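Local coordinates for protein antitoxin epsilon (Streptococcus pyogenes, PDB 1GVN) that acts as the antitoxin of a plasmid-borne type II toxin-antitoxin system, neutralizing the cognate zeta toxin whose activity kills plasmid-free cells, at residues V21-V29 against E43-K54. Sequence-based numbering, arbitrary orientation.
Sequences VYNRVLNYV and EVNLLNQLKLAK
Val25 and Leu47 pack flank to flank, their side chains running opposite ways, at the middle of a roughly antiparallel helix pair, a compact example of how a small helical protein joins an apolar core to polar contacts at its ends. The axes of segments 21-29 and 43-54 approach to 9.7 Å, with 144° between their directions, and packing is of the knobs-into-holes kind: Leu47 enters a hole formed by Tyr22, Val25, Leu26 and Val29, while Tyr22 in turn sits among Leu47, Leu50, Lys51 and Lys54. The two branches of Val25 divide the work. Val25 CG1 lies 3.8 Å from Leu47 CB, whereas Val25 CG2 meets Leu50 CD1 tip to tip at 3.5 Å and also touches Leu46. Val29 extends this seam to Val44.

Around the Tyr22 ring the apolar and cationic contacts merge. With CG anti to the backbone N (chi1 -176°), the ring reaches across to the second helix, where Leu50 CB lies at its edge and Leu47 CD1 comes to 3.6 Å from Tyr22 CE1. A kink in the Lys54 chain brings NZ over one face, 3.6 Å from the Tyr22 ring centroid and only 8° off the normal, a cation-pi contact.

Two hydrogen bonds flank the apolar packing, near its two ends. Lys51 NZ donates to Tyr22 OH (3.0 Å), and acidic side chains of another protein's chain, probably the zeta toxin, bind this hydroxyl and the ammonium groups of Lys51 and Lys54, consistent with a toxin-binding face. Farther along, Tyr28 OH donates to Glu43 OE2 (3.1 Å), reaching its anti side from somewhat out of the carboxylate plane.

The pair joins helix 5-31 to helix 42-54, with helix 63-83 packing alongside through Asn77 against Val21 and Tyr72 against Leu50; Asn45, Asn48, Gln49 and Leu52 meet a second copy of the antitoxin.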
loop_
_atom_site.group_PDB
_atom_site.type_symbol
_atom_site.label_atom_id
_atom_site.label_comp_id
_atom_site.label_asym_id
_atom_site.label_seq_id
_atom_site.Cartn_x
_atom_site.Cartn_y
_atom_site.Cartn_z
ATOM N N VAL A 21 10.297 -5.650 -4.924
ATOM C CA VAL A 21 9.007 -5.050 -5.256
ATOM C C VAL A 21 9.178 -3.625 -5.786
ATOM O O VAL A 21 8.584 -3.250 -6.803
ATOM C CB VAL A 21 8.083 -5.038 -4.008
ATOM C CG1 VAL A 21 6.772 -4.334 -4.318
ATOM C CG2 VAL A 21 7.815 -6.473 -3.556
ATOM N N TYR A 22 9.992 -2.832 -5.099
ATOM C CA TYR A 22 10.213 -1.457 -5.522
ATOM C C TYR A 22 10.836 -1.430 -6.918
ATOM O O TYR A 22 10.390 -0.688 -7.796
ATOM C CB TYR A 22 11.144 -0.740 -4.549
ATOM C CG TYR A 22 11.338 0.712 -4.894
ATOM C CD1 TYR A 22 10.398 1.671 -4.511
ATOM C CD2 TYR A 22 12.443 1.127 -5.636
ATOM C CE1 TYR A 22 10.557 3.020 -4.865
ATOM C CE2 TYR A 22 12.609 2.463 -5.995
ATOM C CZ TYR A 22 11.666 3.402 -5.608
ATOM O OH TYR A 22 11.838 4.718 -5.962
ATOM N N ASN A 23 11.868 -2.243 -7.117
ATOM C CA ASN A 23 12.541 -2.290 -8.409
ATOM C C ASN A 23 11.617 -2.693 -9.546
ATOM O O ASN A 23 11.719 -2.153 -10.639
ATOM C CB ASN A 23 13.759 -3.217 -8.356
ATOM C CG ASN A 23 14.917 -2.596 -7.597
ATOM O OD1 ASN A 23 15.063 -1.376 -7.577
ATOM N ND2 ASN A 23 15.752 -3.429 -6.978
ATOM N N ARG A 24 10.710 -3.630 -9.287
ATOM C CA ARG A 24 9.756 -4.057 -10.306
ATOM C C ARG A 24 8.923 -2.848 -10.718
ATOM O O ARG A 24 8.744 -2.571 -11.902
ATOM C CB ARG A 24 8.830 -5.147 -9.749
ATOM C CG ARG A 24 7.703 -5.569 -10.692
ATOM C CD ARG A 24 6.790 -6.599 -10.027
ATOM N NE ARG A 24 7.549 -7.768 -9.591
ATOM C CZ ARG A 24 7.527 -8.263 -8.355
ATOM N NH1 ARG A 24 6.779 -7.697 -7.416
ATOM N NH2 ARG A 24 8.275 -9.314 -8.051
ATOM N N VAL A 25 8.414 -2.128 -9.726
ATOM C CA VAL A 25 7.597 -0.952 -9.985
ATOM C C VAL A 25 8.392 0.159 -10.666
ATOM O O VAL A 25 7.915 0.768 -11.630
ATOM C CB VAL A 25 6.978 -0.415 -8.680
ATOM C CG1 VAL A 25 6.145 0.830 -8.970
ATOM C CG2 VAL A 25 6.105 -1.491 -8.047
ATOM N N LEU A 26 9.595 0.432 -10.169
ATOM C CA LEU A 26 10.431 1.467 -10.768
ATOM C C LEU A 26 10.706 1.126 -12.232
ATOM O O LEU A 26 10.557 1.975 -13.113
ATOM C CB LEU A 26 11.766 1.592 -10.024
ATOM C CG LEU A 26 12.737 2.623 -10.627
ATOM C CD1 LEU A 26 12.138 4.034 -10.553
ATOM C CD2 LEU A 26 14.060 2.572 -9.877
ATOM N N ASN A 27 11.108 -0.117 -12.489
ATOM C CA ASN A 27 11.395 -0.543 -13.857
ATOM C C ASN A 27 10.224 -0.310 -14.796
ATOM O O ASN A 27 10.399 0.173 -15.915
ATOM C CB ASN A 27 11.781 -2.026 -13.900
ATOM C CG ASN A 27 13.279 -2.230 -13.947
ATOM O OD1 ASN A 27 14.001 -1.446 -14.564
ATOM N ND2 ASN A 27 13.758 -3.295 -13.307
ATOM N N TYR A 28 9.031 -0.661 -14.337
ATOM C CA TYR A 28 7.826 -0.500 -15.140
ATOM C C TYR A 28 7.562 0.971 -15.444
ATOM O O TYR A 28 7.349 1.351 -16.599
ATOM C CB TYR A 28 6.640 -1.120 -14.400
ATOM C CG TYR A 28 5.324 -1.050 -15.136
ATOM C CD1 TYR A 28 4.590 0.134 -15.185
ATOM C CD2 TYR A 28 4.793 -2.181 -15.756
ATOM C CE1 TYR A 28 3.355 0.191 -15.823
ATOM C CE2 TYR A 28 3.555 -2.135 -16.397
ATOM C CZ TYR A 28 2.844 -0.945 -16.422
ATOM O OH TYR A 28 1.605 -0.898 -17.023
ATOM N N VAL A 29 7.584 1.799 -14.406
ATOM C CA VAL A 29 7.350 3.231 -14.569
ATOM C C VAL A 29 8.338 3.843 -15.557
ATOM O O VAL A 29 7.949 4.608 -16.442
ATOM C CB VAL A 29 7.443 3.966 -13.208
ATOM C CG1 VAL A 29 7.476 5.480 -13.415
ATOM C CG2 VAL A 29 6.242 3.588 -12.345
ATOM N N GLU A 43 0.236 3.414 -11.619
ATOM C CA GLU A 43 1.530 2.818 -11.312
ATOM C C GLU A 43 2.472 3.785 -10.616
ATOM O O GLU A 43 3.327 3.371 -9.833
ATOM C CB GLU A 43 2.189 2.274 -12.585
ATOM C CG GLU A 43 1.314 1.275 -13.335
ATOM C CD GLU A 43 0.462 1.933 -14.404
ATOM O OE1 GLU A 43 0.064 3.102 -14.221
ATOM O OE2 GLU A 43 0.179 1.275 -15.425
ATOM N N VAL A 44 2.317 5.073 -10.907
ATOM C CA VAL A 44 3.143 6.093 -10.288
ATOM C C VAL A 44 2.639 6.321 -8.863
ATOM O O VAL A 44 3.422 6.585 -7.956
ATOM C CB VAL A 44 3.099 7.408 -11.098
ATOM C CG1 VAL A 44 3.859 8.517 -10.370
ATOM C CG2 VAL A 44 3.731 7.176 -12.473
ATOM N N ASN A 45 1.327 6.222 -8.671
ATOM C CA ASN A 45 0.749 6.388 -7.341
ATOM C C ASN A 45 1.319 5.276 -6.456
ATOM O O ASN A 45 1.717 5.511 -5.311
ATOM C CB ASN A 45 -0.776 6.289 -7.409
ATOM C CG ASN A 45 -1.438 6.543 -6.067
ATOM O OD1 ASN A 45 -1.406 5.698 -5.171
ATOM N ND2 ASN A 45 -2.031 7.720 -5.917
ATOM N N LEU A 46 1.380 4.066 -6.999
ATOM C CA LEU A 46 1.925 2.934 -6.258
ATOM C C LEU A 46 3.400 3.160 -5.942
ATOM O O LEU A 46 3.851 2.915 -4.821
ATOM C CB LEU A 46 1.777 1.642 -7.065
ATOM C CG LEU A 46 2.453 0.401 -6.467
ATOM C CD1 LEU A 46 1.893 0.122 -5.084
ATOM C CD2 LEU A 46 2.235 -0.788 -7.381
ATOM N N LEU A 47 4.153 3.615 -6.939
ATOM C CA LEU A 47 5.572 3.878 -6.748
ATOM C C LEU A 47 5.768 4.852 -5.587
ATOM O O LEU A 47 6.623 4.643 -4.726
ATOM C CB LEU A 47 6.185 4.479 -8.020
ATOM C CG LEU A 47 7.674 4.843 -7.921
ATOM C CD1 LEU A 47 8.506 3.576 -7.800
ATOM C CD2 LEU A 47 8.106 5.631 -9.153
ATOM N N ASN A 48 4.968 5.914 -5.571
ATOM C CA ASN A 48 5.067 6.922 -4.528
ATOM C C ASN A 48 4.717 6.377 -3.153
ATOM O O ASN A 48 5.314 6.779 -2.156
ATOM C CB ASN A 48 4.203 8.134 -4.876
ATOM C CG ASN A 48 4.773 8.922 -6.050
ATOM O OD1 ASN A 48 5.979 8.892 -6.291
ATOM N ND2 ASN A 48 3.916 9.633 -6.772
ATOM N N GLN A 49 3.755 5.460 -3.108
ATOM C CA GLN A 49 3.428 4.847 -1.827
ATOM C C GLN A 49 4.581 3.989 -1.316
ATOM O O GLN A 49 4.890 3.969 -0.150
ATOM C CB GLN A 49 2.156 4.006 -1.943
ATOM C CG GLN A 49 0.897 4.816 -2.206
ATOM C CD GLN A 49 -0.341 3.948 -2.316
ATOM O OE1 GLN A 49 -0.698 3.238 -1.377
ATOM N NE2 GLN A 49 -1.002 4.007 -3.466
ATOM N N LEU A 50 5.234 3.324 -2.277
ATOM C CA LEU A 50 6.374 2.481 -1.932
ATOM C C LEU A 50 7.533 3.349 -1.442
ATOM O O LEU A 50 8.261 2.959 -0.525
ATOM C CB LEU A 50 6.804 1.634 -3.139
ATOM C CG LEU A 50 5.778 0.628 -3.690
ATOM C CD1 LEU A 50 6.445 -0.271 -4.735
ATOM C CD2 LEU A 50 5.224 -0.226 -2.561
ATOM N N LYS A 51 7.702 4.523 -2.045
ATOM C CA LYS A 51 8.759 5.441 -1.617
ATOM C C LYS A 51 8.486 5.853 -0.168
ATOM O O LYS A 51 9.394 5.939 0.661
ATOM C CB LYS A 51 8.783 6.694 -2.508
ATOM C CG LYS A 51 9.310 6.447 -3.927
ATOM C CD LYS A 51 9.235 7.720 -4.783
ATOM C CE LYS A 51 9.975 7.556 -6.115
ATOM N NZ LYS A 51 11.456 7.660 -5.946
ATOM N N LEU A 52 7.217 6.102 0.131
ATOM C CA LEU A 52 6.818 6.506 1.473
ATOM C C LEU A 52 7.112 5.371 2.457
ATOM O O LEU A 52 7.608 5.594 3.563
ATOM C CB LEU A 52 5.326 6.854 1.468
ATOM C CG LEU A 52 4.763 7.701 2.609
ATOM C CD1 LEU A 52 3.313 8.052 2.308
ATOM C CD2 LEU A 52 4.875 6.947 3.916
ATOM N N ALA A 53 6.817 4.148 2.041
ATOM C CA ALA A 53 7.050 2.978 2.877
ATOM C C ALA A 53 8.529 2.810 3.226
ATOM O O ALA A 53 8.875 2.447 4.351
ATOM C CB ALA A 53 6.535 1.727 2.162
ATOM N N LYS A 54 9.392 3.085 2.252
ATOM C CA LYS A 54 10.839 2.945 2.410
ATOM C C LYS A 54 11.546 4.018 3.237
ATOM O O LYS A 54 12.729 3.883 3.550
ATOM C CB LYS A 54 11.497 2.877 1.030
ATOM C CG LYS A 54 11.231 1.593 0.268
ATOM C CD LYS A 54 11.795 1.694 -1.145
ATOM C CE LYS A 54 13.287 1.994 -1.118
ATOM N NZ LYS A 54 13.775 2.487 -2.427
#